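Local atomic coordinates of endoglucanase (Clostridium thermocellum, PDB entry 2E4T), a protein that probably hydrolyses internal beta-1,4-glucosidic bonds of cellulose and xyloglucan, the present chain being the glycoside hydrolase family 44 module of a larger multidomain enzyme. Residues Thr49-Trp53 with Glu54-Ser58; Ser68-Tyr71 with Leu72-Gly76; Lys80-Trp83 with Ser84-Ala87; Pro122-Gln125 with Glu126-Ala129. One frame throughout, in Å; residues are numbered along the deposited sequence.

The four contacts follow one another along the chain and lie on the same side of its centre, in the excursions between strands of the TIM-like barrel. Contacts 1, 2 and 3 fall between barrel strands 40-43 and 104-109; contact 4 comes after the second of these. Contacts 1 and 2 touch, their centres about 9 Å apart, and contact 3 packs on both, with its centre about 11 Å from each. The small antiparallel sheet of strands 58-59, 67-69 and 121-122 joins contacts 1, 2 and 4. Contact 4 lies farther out, about 26 Å from contact 3 between centres, but touches contact 2 through S68 and V123. Contact 1 ties this cluster directly to the calcium site through E54.

Contact 1: Thr49-Trp53 with Glu54-Ser58. With CA (calcium ion), chain C.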
ATOM      1  N   THR A  49       0.774   1.959  16.710  1.00  5.18           N
ATOM      2  CA  THR A  49       0.867   0.793  17.590  1.00  5.00           C
ATOM      3  C   THR A  49       0.351   1.076  19.006  1.00  5.25           C
ATOM      4  O   THR A  49      -0.346   0.268  19.603  1.00  5.76           O
ATOM      5  CB  THR A  49       2.328   0.306  17.612  1.00  5.66           C
ATOM      6  OG1 THR A  49       2.667  -0.173  16.315  1.00  5.46           O
ATOM      7  CG2 THR A  49       2.531  -0.779  18.689  1.00  5.71           C
ATOM      8  N   GLY A  50       0.744   2.260  19.532  1.00  5.14           N
ATOM      9  CA  GLY A  50       0.399   2.615  20.904  1.00  5.61           C
ATOM     10  C   GLY A  50      -0.744   3.613  21.015  1.00  5.07           C
ATOM     11  O   GLY A  50      -0.957   4.206  22.075  1.00  5.48           O
ATOM     12  N   TYR A  51      -1.479   3.838  19.911  1.00  5.05           N
ATOM     13  CA  TYR A  51      -2.621   4.739  19.917  1.00  4.89           C
ATOM     14  C   TYR A  51      -3.755   4.181  20.779  1.00  5.15           C
ATOM     15  O   TYR A  51      -4.167   3.034  20.608  1.00  5.62           O
ATOM     16  CB  TYR A  51      -3.125   4.914  18.463  1.00  5.58           C
ATOM     17  CG  TYR A  51      -4.451   5.659  18.380  1.00  5.18           C
ATOM     18  CD1 TYR A  51      -4.530   7.030  18.661  1.00  5.57           C
ATOM     19  CD2 TYR A  51      -5.625   4.971  18.075  1.00  5.68           C
ATOM     20  CE1 TYR A  51      -5.736   7.695  18.603  1.00  5.60           C
ATOM     21  CE2 TYR A  51      -6.852   5.636  18.033  1.00  5.66           C
ATOM     22  CZ  TYR A  51      -6.910   6.988  18.326  1.00  5.46           C
ATOM     23  OH  TYR A  51      -8.146   7.606  18.309  1.00  6.12           O
ATOM     24  N   ASN A  52      -4.263   5.033  21.691  1.00  5.30           N
ATOM     25  CA  ASN A  52      -5.346   4.670  22.591  1.00  5.30           C
ATOM     26  C   ASN A  52      -6.617   5.362  22.121  1.00  5.09           C
ATOM     27  O   ASN A  52      -6.751   6.576  22.254  1.00  5.77           O
ATOM     28  CB  ASN A  52      -4.979   5.118  24.001  1.00  5.66           C
ATOM     29  CG  ASN A  52      -6.012   4.747  25.033  1.00  5.80           C
ATOM     30  OD1 ASN A  52      -7.173   4.478  24.707  1.00  6.69           O
ATOM     31  ND2 ASN A  52      -5.581   4.730  26.302  1.00  6.36           N
ATOM     32  N   TRP A  53      -7.588   4.595  21.580  1.00  5.45           N
ATOM     33  CA  TRP A  53      -8.773   5.226  21.028  1.00  5.59           C
ATOM     34  C   TRP A  53      -9.609   5.950  22.109  1.00  5.89           C
ATOM     35  O   TRP A  53     -10.427   6.816  21.782  1.00  6.45           O
ATOM     36  CB  TRP A  53      -9.657   4.186  20.306  1.00  5.69           C
ATOM     37  CG  TRP A  53     -10.457   3.302  21.210  1.00  5.71           C
ATOM     38  CD1 TRP A  53     -10.033   2.204  21.895  1.00  6.11           C
ATOM     39  CD2 TRP A  53     -11.870   3.434  21.486  1.00  6.13           C
ATOM     40  NE1 TRP A  53     -11.087   1.632  22.598  1.00  6.08           N
ATOM     41  CE2 TRP A  53     -12.206   2.369  22.353  1.00  6.22           C
ATOM     42  CE3 TRP A  53     -12.868   4.316  21.059  1.00  6.44           C
ATOM     43  CZ2 TRP A  53     -13.534   2.158  22.777  1.00  6.76           C
ATOM     44  CZ3 TRP A  53     -14.170   4.111  21.480  1.00  6.82           C
ATOM     45  CH2 TRP A  53     -14.489   3.040  22.322  1.00  7.00           C
ATOM     46  N   GLU A  54      -9.434   5.559  23.378  1.00  5.68           N
ATOM     47  CA  GLU A  54     -10.284   6.162  24.409  1.00  6.22           C
ATOM     48  C   GLU A  54      -9.958   7.618  24.654  1.00  6.77           C
ATOM     49  O   GLU A  54     -10.842   8.393  25.008  1.00  9.11           O
ATOM     50  CB  GLU A  54     -10.161   5.389  25.725  1.00  6.70           C
ATOM     51  CG  GLU A  54     -10.524   3.915  25.604  1.00  6.56           C
ATOM     52  CD  GLU A  54     -10.513   3.193  26.958  1.00  6.51           C
ATOM     53  OE1 GLU A  54      -9.932   3.747  27.951  1.00  6.95           O
ATOM     54  OE2 GLU A  54     -11.070   2.069  27.052  1.00  7.05           O
ATOM     55  N   ASN A  55      -8.665   7.974  24.515  1.00  6.53           N
ATOM     56  CA  ASN A  55      -8.194   9.346  24.852  1.00  6.90           C
ATOM     57  C   ASN A  55      -7.329   9.960  23.786  1.00  6.25           C
ATOM     58  O   ASN A  55      -6.924  11.121  23.936  1.00  7.30           O
ATOM     59  CB  ASN A  55      -7.528   9.342  26.218  1.00  8.48           C
ATOM     60  CG  ASN A  55      -6.371   8.405  26.253  1.00  8.59           C
ATOM     61  OD1 ASN A  55      -5.737   8.099  25.229  1.00  8.24           O
ATOM     62  ND2 ASN A  55      -6.059   7.918  27.457  1.00 11.97           N
ATOM     63  N   ASN A  56      -7.034   9.242  22.687  1.00  5.75           N
ATOM     64  CA  ASN A  56      -6.276   9.744  21.532  1.00  6.00           C
ATOM     65  C   ASN A  56      -4.774   9.929  21.766  1.00  5.79           C
ATOM     66  O   ASN A  56      -4.107  10.413  20.837  1.00  6.60           O
ATOM     67  CB  ASN A  56      -6.895  10.995  20.921  1.00  6.17           C
ATOM     68  CG  ASN A  56      -8.312  10.734  20.505  1.00  6.04           C
ATOM     69  OD1 ASN A  56      -8.571   9.959  19.557  1.00  6.48           O
ATOM     70  ND2 ASN A  56      -9.254  11.340  21.204  1.00  7.21           N
ATOM     71  N   PHE A  57      -4.259   9.542  22.925  1.00  5.87           N
ATOM     72  CA  PHE A  57      -2.823   9.606  23.115  1.00  5.88           C
ATOM     73  C   PHE A  57      -2.143   8.492  22.326  1.00  5.86           C
ATOM     74  O   PHE A  57      -2.752   7.466  21.976  1.00  6.07           O
ATOM     75  CB  PHE A  57      -2.472   9.510  24.603  1.00  6.63           C
ATOM     76  CG  PHE A  57      -3.080  10.633  25.415  1.00  7.06           C
ATOM     77  CD1 PHE A  57      -2.893  11.952  25.063  1.00  8.93           C
ATOM     78  CD2 PHE A  57      -3.774  10.367  26.603  1.00  8.09           C
ATOM     79  CE1 PHE A  57      -3.415  12.981  25.828  1.00 10.88           C
ATOM     80  CE2 PHE A  57      -4.320  11.373  27.375  1.00  9.03           C
ATOM     81  CZ  PHE A  57      -4.133  12.682  26.981  1.00 11.36           C
ATOM     82  N   SER A  58      -0.846   8.680  22.077  1.00  5.78           N
ATOM     83  CA  SER A  58      -0.061   7.681  21.365  1.00  5.81           C
ATOM     84  C   SER A  58       1.412   7.914  21.731  1.00  5.59           C
ATOM     85  O   SER A  58       1.751   8.913  22.375  1.00  6.04           O
ATOM     86  CB  SER A  58      -0.239   7.782  19.834  1.00  5.85           C
ATOM     87  OG  SER A  58       0.221   9.035  19.339  1.00  6.30           O
TER
HETATM   88 CA    CA C 701     -10.497   1.771  29.413  1.00  7.15          CA
HETATM   89  O   HOH W   1      -7.451   4.616  28.636  1.00  9.35           O
HETATM   90  O   HOH W   2     -12.055   0.301  25.216  1.00  6.58           O
HETATM   91  O   HOH W   3     -12.386   0.325  29.378  1.00  9.04           O
HETATM   92  O   HOH W   4      -8.512   2.699  30.365  1.00 10.82           O
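E54 runs past N52 and W53 to a calcium ion. Its CB lies 3.3 Å from N52 OD1, the same amide oxygen that accepts from E54 N at 2.8 Å. CG then sits over the face of the W53 five-membered ring, 4.0 Å from its centroid and 16° off the normal, a CH-pi contact. Beyond CG the chain is extended, which carries the carboxylate past the indole to bind the calcium with both oxygens (OE1 to the ion 2.5 Å). Each oxygen also takes a water: the one on OE1 reaches back to N52 ND2, and the one on OE2 makes a weak bond to W53 NE1. Waters, D150, D153 and Y155 complete the calcium site.

Next to the metal site, the turn closes on N52 O, which accepts from N56 N at 2.7 Å and, from above its carbonyl plane, more distantly from N55 N. N52 N returns a bond to F57 O at 2.9 Å. N55 OD1 receives F57 N in an Asx turn, and Y51 OH donates to N56 OD1 at 2.7 Å; that buried oxygen also accepts from V89 N. The loop leads from barrel strand 40-43 into strand 58-59, with W53 stacked on F161 of helix 158-169, V156 of strand 155-157 against E54, and Y51 against helices 71-75 and 88-99.

Contact 2: Ser68-Tyr71 with Leu72-Gly76; sequences SDTY and LLEDG
The chain passes from strand into helix with T70 at the N-cap, and the first i to i+4 backbone bonds follow at once: E74 N to T70 O at 3.1 Å and D75 N to Y71 O at 2.8 Å. The T70 side chain makes no capping bond. Its OG1 lies between the backbone N and the carbonyl carbon (chi1 52°) and donates instead to E74 OE2, 2.6 Å away, on the anti lone pair of the carboxylate. This short bond links the residue before the helix to the first turn and holds one oxygen of the exposed E74. On the other branch, T70 CG2 packs 4.0 Å from L73 CD1.

Four residues on, the D75 side chain runs along that of Y71. D75 CB comes over one face of the phenol ring, 4.0 Å from its centroid, as a CH-pi contact, while the carboxylate plane is only 8° from parallel to the ring. Nearer CB on the same ring, Y71 CD2 meets L72 CD2 at 3.9 Å.

The approach to the helix is shaped by an Asx turn, in which D69 OD1 accepts from Y71 N at 2.8 Å from above the carboxylate plane; the same oxygen forms a salt bridge with R47. A water bridges D69 O and L72 N. In the fold, strand 67-69 pairs with strands 58-59 and 121-122, and the short helix 71-75 lays L72 and L73 against V89 of helix 88-99.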
ATOM      1  N   SER A  68       4.926   9.797  24.994  1.00  5.92           N
ATOM      2  CA  SER A  68       3.472   9.729  24.875  1.00  5.84           C
ATOM      3  C   SER A  68       2.935  11.151  24.849  1.00  5.97           C
ATOM      4  O   SER A  68       3.269  11.964  25.730  1.00  7.14           O
ATOM      5  CB  SER A  68       2.850   9.027  26.068  1.00  6.50           C
ATOM      6  OG  SER A  68       2.963   7.595  25.901  1.00  6.19           O
ATOM      7  N   ASP A  69       2.108  11.475  23.835  1.00  6.55           N
ATOM      8  CA  ASP A  69       1.696  12.855  23.653  1.00  6.66           C
ATOM      9  C   ASP A  69       0.485  12.911  22.706  1.00  6.73           C
ATOM     10  O   ASP A  69      -0.152  11.882  22.396  1.00  6.96           O
ATOM     11  CB  ASP A  69       2.888  13.635  23.079  1.00  8.61           C
ATOM     12  CG  ASP A  69       3.317  13.063  21.706  1.00  8.96           C
ATOM     13  OD1 ASP A  69       2.482  12.513  21.017  1.00  9.39           O
ATOM     14  OD2 ASP A  69       4.527  13.096  21.344  1.00 12.97           O
ATOM     15  N   THR A  70       0.112  14.140  22.347  1.00  6.90           N
ATOM     16  CA  THR A  70      -1.038  14.423  21.495  1.00  7.15           C
ATOM     17  C   THR A  70      -0.655  14.526  19.995  1.00  7.05           C
ATOM     18  O   THR A  70      -1.453  15.053  19.205  1.00  7.64           O
ATOM     19  CB  THR A  70      -1.703  15.742  21.917  1.00  8.11           C
ATOM     20  OG1 THR A  70      -0.689  16.776  21.977  1.00  9.29           O
ATOM     21  CG2 THR A  70      -2.323  15.623  23.298  1.00  9.65           C
ATOM     22  N   TYR A  71       0.480  13.952  19.592  1.00  7.11           N
ATOM     23  CA  TYR A  71       0.924  14.103  18.204  1.00  7.11           C
ATOM     24  C   TYR A  71      -0.139  13.749  17.189  1.00  6.76           C
ATOM     25  O   TYR A  71      -0.292  14.452  16.171  1.00  7.60           O
ATOM     26  CB  TYR A  71       2.176  13.237  17.961  1.00  8.59           C
ATOM     27  CG  TYR A  71       2.601  13.214  16.494  1.00  9.28           C
ATOM     28  CD1 TYR A  71       3.341  14.263  15.959  1.00 13.18           C
ATOM     29  CD2 TYR A  71       2.218  12.197  15.633  1.00  9.34           C
ATOM     30  CE1 TYR A  71       3.688  14.266  14.594  1.00 14.17           C
ATOM     31  CE2 TYR A  71       2.588  12.165  14.283  1.00 10.59           C
ATOM     32  CZ  TYR A  71       3.344  13.175  13.785  1.00 12.42           C
ATOM     33  OH  TYR A  71       3.723  13.181  12.457  1.00 15.27           O
ATOM     34  N   LEU A  72      -0.867  12.626  17.360  1.00  6.45           N
ATOM     35  CA  LEU A  72      -1.791  12.229  16.296  1.00  6.25           C
ATOM     36  C   LEU A  72      -2.985  13.190  16.210  1.00  6.67           C
ATOM     37  O   LEU A  72      -3.556  13.352  15.120  1.00  7.59           O
ATOM     38  CB  LEU A  72      -2.254  10.785  16.433  1.00  6.81           C
ATOM     39  CG  LEU A  72      -1.201   9.750  16.116  1.00  6.88           C
ATOM     40  CD1 LEU A  72      -1.727   8.362  16.420  1.00  7.18           C
ATOM     41  CD2 LEU A  72      -0.750   9.847  14.628  1.00  8.11           C
ATOM     42  N   LEU A  73      -3.409  13.778  17.336  1.00  6.88           N
ATOM     43  CA  LEU A  73      -4.436  14.798  17.323  1.00  6.83           C
ATOM     44  C   LEU A  73      -3.993  16.016  16.502  1.00  7.31           C
ATOM     45  O   LEU A  73      -4.716  16.570  15.673  1.00  8.32           O
ATOM     46  CB  LEU A  73      -4.791  15.233  18.751  1.00  7.23           C
ATOM     47  CG  LEU A  73      -5.546  14.184  19.553  1.00  7.42           C
ATOM     48  CD1 LEU A  73      -5.386  14.465  21.070  1.00  8.04           C
ATOM     49  CD2 LEU A  73      -6.999  14.138  19.131  1.00  7.11           C
ATOM     50  N   GLU A  74      -2.757  16.466  16.767  1.00  7.56           N
ATOM     51  CA  GLU A  74      -2.212  17.631  16.105  1.00  8.05           C
ATOM     52  C   GLU A  74      -1.949  17.353  14.626  1.00  7.86           C
ATOM     53  O   GLU A  74      -2.431  18.096  13.747  1.00  8.86           O
ATOM     54  CB  GLU A  74      -0.919  18.045  16.821  1.00  9.08           C
ATOM     55  CG  GLU A  74      -1.169  18.511  18.195  1.00 11.28           C
ATOM     56  CD  GLU A  74       0.166  18.670  18.907  1.00 13.48           C
ATOM     57  OE1 GLU A  74       1.052  19.406  18.400  1.00 16.53           O
ATOM     58  OE2 GLU A  74       0.393  18.071  19.975  1.00 14.70           O
ATOM     59  N   ASP A  75      -1.248  16.275  14.332  1.00  8.13           N
ATOM     60  CA  ASP A  75      -0.899  15.963  12.946  1.00  8.37           C
ATOM     61  C   ASP A  75      -2.116  15.668  12.092  1.00  8.41           C
ATOM     62  O   ASP A  75      -2.113  15.975  10.877  1.00 10.04           O
ATOM     63  CB  ASP A  75       0.050  14.798  12.871  1.00  9.67           C
ATOM     64  CG  ASP A  75       0.542  14.567  11.451  1.00 11.09           C
ATOM     65  OD1 ASP A  75       1.332  15.409  10.975  1.00 14.60           O
ATOM     66  OD2 ASP A  75       0.134  13.611  10.782  1.00 13.65           O
ATOM     67  N   GLY A  76      -3.154  15.074  12.699  1.00  7.67           N
ATOM     68  CA  GLY A  76      -4.364  14.788  11.948  1.00  7.82           C
ATOM     69  C   GLY A  76      -5.281  15.972  11.793  1.00  7.35           C
ATOM     70  O   GLY A  76      -6.315  15.849  11.097  1.00  8.33           O
TER
HETATM   71  O   HOH W   5      -1.504  11.196  19.978  1.00  6.80           O

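Contact 3: Lys80-Trp83 with Ser84-Ala87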
ATOM      1  N   LYS A  80      -9.430  21.142  18.750  1.00 11.78           N
ATOM      2  CA  LYS A  80      -9.149  20.970  20.165  1.00 12.79           C
ATOM      3  C   LYS A  80     -10.404  20.552  20.877  1.00 12.23           C
ATOM      4  O   LYS A  80     -10.290  19.836  21.882  1.00 13.81           O
ATOM      5  CB  LYS A  80      -8.473  22.243  20.729  1.00 15.02           C
ATOM      6  CG  LYS A  80      -6.991  22.180  20.379  1.00 16.91           C
ATOM      7  CD  LYS A  80      -6.252  23.465  20.627  1.00 18.63           C
ATOM      8  CE  LYS A  80      -4.774  23.283  20.369  1.00 21.09           C
ATOM      9  NZ  LYS A  80      -4.491  23.009  18.934  1.00 26.12           N
ATOM     10  N   GLY A  81     -11.570  21.014  20.455  1.00 12.57           N
ATOM     11  CA  GLY A  81     -12.813  20.676  21.152  1.00 12.77           C
ATOM     12  C   GLY A  81     -13.157  19.188  21.088  1.00 11.97           C
ATOM     13  O   GLY A  81     -14.016  18.746  21.838  1.00 13.48           O
ATOM     14  N   GLU A  82     -12.484  18.431  20.215  1.00 11.15           N
ATOM     15  CA  GLU A  82     -12.707  17.003  20.070  1.00 10.36           C
ATOM     16  C   GLU A  82     -11.555  16.178  20.615  1.00  9.29           C
ATOM     17  O   GLU A  82     -11.568  14.945  20.469  1.00  9.54           O
ATOM     18  CB  GLU A  82     -12.909  16.671  18.592  1.00 11.17           C
ATOM     19  CG  GLU A  82     -14.214  17.312  18.031  1.00 14.50           C
ATOM     20  CD  GLU A  82     -15.486  16.829  18.774  0.50 13.70           C
ATOM     21  OE1 GLU A  82     -16.337  17.694  19.067  0.50 18.60           O
ATOM     22  OE2 GLU A  82     -15.626  15.613  19.123  0.50 15.27           O
ATOM     23  N   TRP A  83     -10.541  16.794  21.249  1.00  9.66           N
ATOM     24  CA  TRP A  83      -9.383  16.031  21.705  1.00  9.64           C
ATOM     25  C   TRP A  83      -9.751  14.961  22.725  1.00 10.80           C
ATOM     26  O   TRP A  83      -9.072  13.948  22.770  1.00 11.80           O
ATOM     27  CB  TRP A  83      -8.303  16.951  22.234  1.00 10.54           C
ATOM     28  CG  TRP A  83      -7.506  17.606  21.147  1.00  9.43           C
ATOM     29  CD1 TRP A  83      -7.849  17.714  19.826  1.00  9.45           C
ATOM     30  CD2 TRP A  83      -6.220  18.197  21.293  1.00 10.35           C
ATOM     31  NE1 TRP A  83      -6.802  18.331  19.107  1.00  9.67           N
ATOM     32  CE2 TRP A  83      -5.809  18.633  20.008  1.00  9.39           C
ATOM     33  CE3 TRP A  83      -5.374  18.400  22.403  1.00 10.93           C
ATOM     34  CZ2 TRP A  83      -4.572  19.219  19.798  1.00 11.63           C
ATOM     35  CZ3 TRP A  83      -4.169  18.981  22.208  1.00 12.90           C
ATOM     36  CH2 TRP A  83      -3.776  19.404  20.915  1.00 13.52           C
ATOM     37  N   SER A  84     -10.783  15.179  23.539  1.00 11.20           N
ATOM     38  CA  SER A  84     -11.158  14.171  24.511  1.00 12.82           C
ATOM     39  C   SER A  84     -12.306  13.292  24.014  1.00 10.53           C
ATOM     40  O   SER A  84     -12.755  12.436  24.758  1.00 12.23           O
ATOM     41  CB  SER A  84     -11.592  14.827  25.829  1.00 15.28           C
ATOM     42  OG  SER A  84     -12.720  15.647  25.583  1.00 17.66           O
ATOM     43  N   THR A  85     -12.763  13.434  22.754  1.00  8.95           N
ATOM     44  CA  THR A  85     -13.817  12.576  22.252  1.00  8.27           C
ATOM     45  C   THR A  85     -13.209  11.270  21.784  1.00  7.31           C
ATOM     46  O   THR A  85     -12.185  11.288  21.031  1.00  7.09           O
ATOM     47  CB  THR A  85     -14.559  13.233  21.112  1.00  9.23           C
ATOM     48  OG1 THR A  85     -15.057  14.475  21.572  1.00 11.67           O
ATOM     49  CG2 THR A  85     -15.685  12.403  20.531  1.00  9.92           C
ATOM     50  N   PRO A  86     -13.732  10.117  22.215  1.00  7.94           N
ATOM     51  CA  PRO A  86     -13.164   8.833  21.791  1.00  7.33           C
ATOM     52  C   PRO A  86     -12.998   8.775  20.273  1.00  6.35           C
ATOM     53  O   PRO A  86     -13.881   9.184  19.507  1.00  7.19           O
ATOM     54  CB  PRO A  86     -14.150   7.778  22.298  1.00  9.18           C
ATOM     55  CG  PRO A  86     -14.748   8.474  23.545  1.00 11.48           C
ATOM     56  CD  PRO A  86     -14.903   9.939  23.104  1.00 10.02           C
ATOM     57  N   ALA A  87     -11.857   8.205  19.880  1.00  6.13           N
ATOM     58  CA  ALA A  87     -11.566   7.927  18.476  1.00  6.14           C
ATOM     59  C   ALA A  87     -11.533   9.153  17.600  1.00  6.26           C
ATOM     60  O   ALA A  87     -11.526   8.985  16.365  1.00  6.33           O
ATOM     61  CB  ALA A  87     -12.532   6.862  17.899  1.00  7.21           C
TER
HETATM   62  O   HOH W   6     -11.623  18.173  23.733  1.00 19.02           O
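With chi1 at -66° setting CG beside the backbone N, E82 folds back at chi2 (-60°), which turns its carboxylate alongside T85, whose OG1 stands beside the backbone N and opposite the carbonyl carbon. The two side chains run alongside each other across a type I beta turn that runs from E82 to T85. T85 OG1 donates to E82 OE2 at 2.8 Å, meeting the oxygen from above the carboxylate plane. E82 is modelled in two conformers, which leaves this bond doubtful.

The backbone holds the turn without it: T85 N reaches E82 O at 3.0 Å, with an N-H...O angle of 158°. T85 N lies well above the carbonyl plane of E82. E82 O further accepts from S88 OG, at the start of helix 88-99.

Upstream, the 3-10 segment 80-82 is closed by W83 N bonding to K80 O at 3.1 Å. K80 CG lies over one face of the indole, toward its rim, while W83 NE1 is tied to V78 O. The ring packs on L73 and E74 of helix 71-75, and N56 ND2 binds both W83 O and T85 O. The turn is thereby fastened to the calcium-side loop while it leads into helix 88-99. A single water spans the two segments, donating to K80 O at 2.8 Å and accepting from S84 N at 3.1 Å.

Contact 4: Pro122-Gln125 with Glu126-Ala129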
ATOM      1  N   PRO A 122       8.005  11.541  27.893  1.00  7.35           N
ATOM      2  CA  PRO A 122       8.788  10.312  27.707  1.00  7.25           C
ATOM      3  C   PRO A 122       8.396   9.214  28.699  1.00  6.99           C
ATOM      4  O   PRO A 122       8.245   9.467  29.908  1.00  8.26           O
ATOM      5  CB  PRO A 122      10.251  10.756  27.934  1.00  7.98           C
ATOM      6  CG  PRO A 122      10.101  11.957  28.870  1.00 10.24           C
ATOM      7  CD  PRO A 122       8.876  12.684  28.297  1.00  8.88           C
ATOM      8  N   VAL A 123       8.341   7.995  28.176  1.00  6.66           N
ATOM      9  CA  VAL A 123       8.150   6.790  28.984  1.00  5.92           C
ATOM     10  C   VAL A 123       9.521   6.178  29.227  1.00  6.20           C
ATOM     11  O   VAL A 123      10.239   5.841  28.279  1.00  7.06           O
ATOM     12  CB  VAL A 123       7.215   5.793  28.264  1.00  6.35           C
ATOM     13  CG1 VAL A 123       7.092   4.544  29.079  1.00  7.21           C
ATOM     14  CG2 VAL A 123       5.832   6.435  28.022  1.00  7.02           C
ATOM     15  N   SER A 124       9.901   6.066  30.511  1.00  5.96           N
ATOM     16  CA  SER A 124      11.219   5.550  30.820  1.00  6.08           C
ATOM     17  C   SER A 124      11.300   4.043  30.572  1.00  5.73           C
ATOM     18  O   SER A 124      10.256   3.339  30.530  1.00  6.10           O
ATOM     19  CB  SER A 124      11.545   5.822  32.286  1.00  6.98           C
ATOM     20  OG  SER A 124      10.780   4.937  33.075  0.50  3.47           O
ATOM     21  N   GLN A 125      12.506   3.488  30.497  1.00  5.94           N
ATOM     22  CA  GLN A 125      12.629   2.052  30.424  1.00  5.45           C
ATOM     23  C   GLN A 125      12.079   1.390  31.679  1.00  6.13           C
ATOM     24  O   GLN A 125      11.562   0.256  31.644  1.00  6.72           O
ATOM     25  CB  GLN A 125      14.077   1.619  30.145  1.00  6.38           C
ATOM     26  CG  GLN A 125      14.149   0.151  29.798  1.00  7.50           C
ATOM     27  CD  GLN A 125      15.485  -0.277  29.267  1.00  8.31           C
ATOM     28  OE1 GLN A 125      16.366   0.497  29.002  1.00 10.98           O
ATOM     29  NE2 GLN A 125      15.652  -1.581  29.090  1.00 13.82           N
ATOM     30  N   GLU A 126      12.126   2.087  32.832  1.00  5.95           N
ATOM     31  CA  GLU A 126      11.587   1.516  34.065  1.00  6.33           C
ATOM     32  C   GLU A 126      10.062   1.513  34.049  1.00  6.63           C
ATOM     33  O   GLU A 126       9.464   0.773  34.837  1.00  9.57           O
ATOM     34  CB  GLU A 126      12.151   2.300  35.266  1.00  6.46           C
ATOM     35  CG  GLU A 126      13.669   2.129  35.345  1.00  6.14           C
ATOM     36  CD  GLU A 126      14.430   2.974  34.389  1.00  5.56           C
ATOM     37  OE1 GLU A 126      14.133   4.178  34.216  1.00  6.92           O
ATOM     38  OE2 GLU A 126      15.378   2.436  33.716  1.00  6.32           O
ATOM     39  N   GLU A 127       9.457   2.258  33.126  1.00  5.61           N
ATOM     40  CA  GLU A 127       7.997   2.299  32.924  1.00  5.88           C
ATOM     41  C   GLU A 127       7.572   1.424  31.742  1.00  5.47           C
ATOM     42  O   GLU A 127       6.435   1.533  31.247  1.00  6.07           O
ATOM     43  CB  GLU A 127       7.576   3.736  32.669  1.00  6.08           C
ATOM     44  CG  GLU A 127       7.669   4.608  33.932  1.00  7.10           C
ATOM     45  CD  GLU A 127       7.464   6.090  33.687  1.00  7.30           C
ATOM     46  OE1 GLU A 127       7.770   6.613  32.576  1.00  7.49           O
ATOM     47  OE2 GLU A 127       6.976   6.755  34.651  1.00  9.97           O
ATOM     48  N   THR A 128       8.424   0.495  31.306  1.00  5.75           N
ATOM     49  CA  THR A 128       8.045  -0.489  30.304  1.00  5.72           C
ATOM     50  C   THR A 128       6.779  -1.166  30.753  1.00  5.78           C
ATOM     51  O   THR A 128       6.577  -1.506  31.943  1.00  6.61           O
ATOM     52  CB  THR A 128       9.179  -1.497  30.098  1.00  6.46           C
ATOM     53  OG1 THR A 128      10.309  -0.823  29.536  1.00  6.66           O
ATOM     54  CG2 THR A 128       8.803  -2.664  29.186  1.00  6.81           C
ATOM     55  N   ALA A 129       5.860  -1.433  29.798  1.00  6.02           N
ATOM     56  CA  ALA A 129       4.566  -1.979  30.155  1.00  5.74           C
ATOM     57  C   ALA A 129       4.726  -3.356  30.797  1.00  6.10           C
ATOM     58  O   ALA A 129       5.560  -4.177  30.359  1.00  7.09           O
ATOM     59  CB  ALA A 129       3.724  -2.115  28.885  1.00  6.38           C
TER
HETATM   60  O   HOH W   7       9.223   8.896  33.174  1.00 12.12           O
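A short turn of 3-10 character at Q125-E126, in the surface loop between strands 121-122 and 134-138, is flanked by S124 and E127 in an S-x-x-E arrangement that resembles a capping box. The stronger half is S124 N to E127 OE1, 3.0 Å and nearly straight at 169°, received on the anti side of the carboxylate. E127 gets there with an extended chain beyond CG. In the return direction E127 N bonds to S124 O at 2.9 Å, from above the carbonyl plane; its weak bond to S124 OG is doubtful, because S124 is modelled in two conformers.

E127 OE1 has further partners, a salt bridge with R133 and a water that donates at 2.8 Å, and several donors thus share this oxygen. R133 also bonds P122 O, tying both segments to the chain before strand 134-138. V123 CG1 packs against E127 CB at 3.7 Å, its side chain also touching S68 and W134.

The turn closes on Q125 O, which T128 meets twice from the same face of its plane: through the backbone N at 3.2 Å and, more tightly, through OG1 at 2.7 Å.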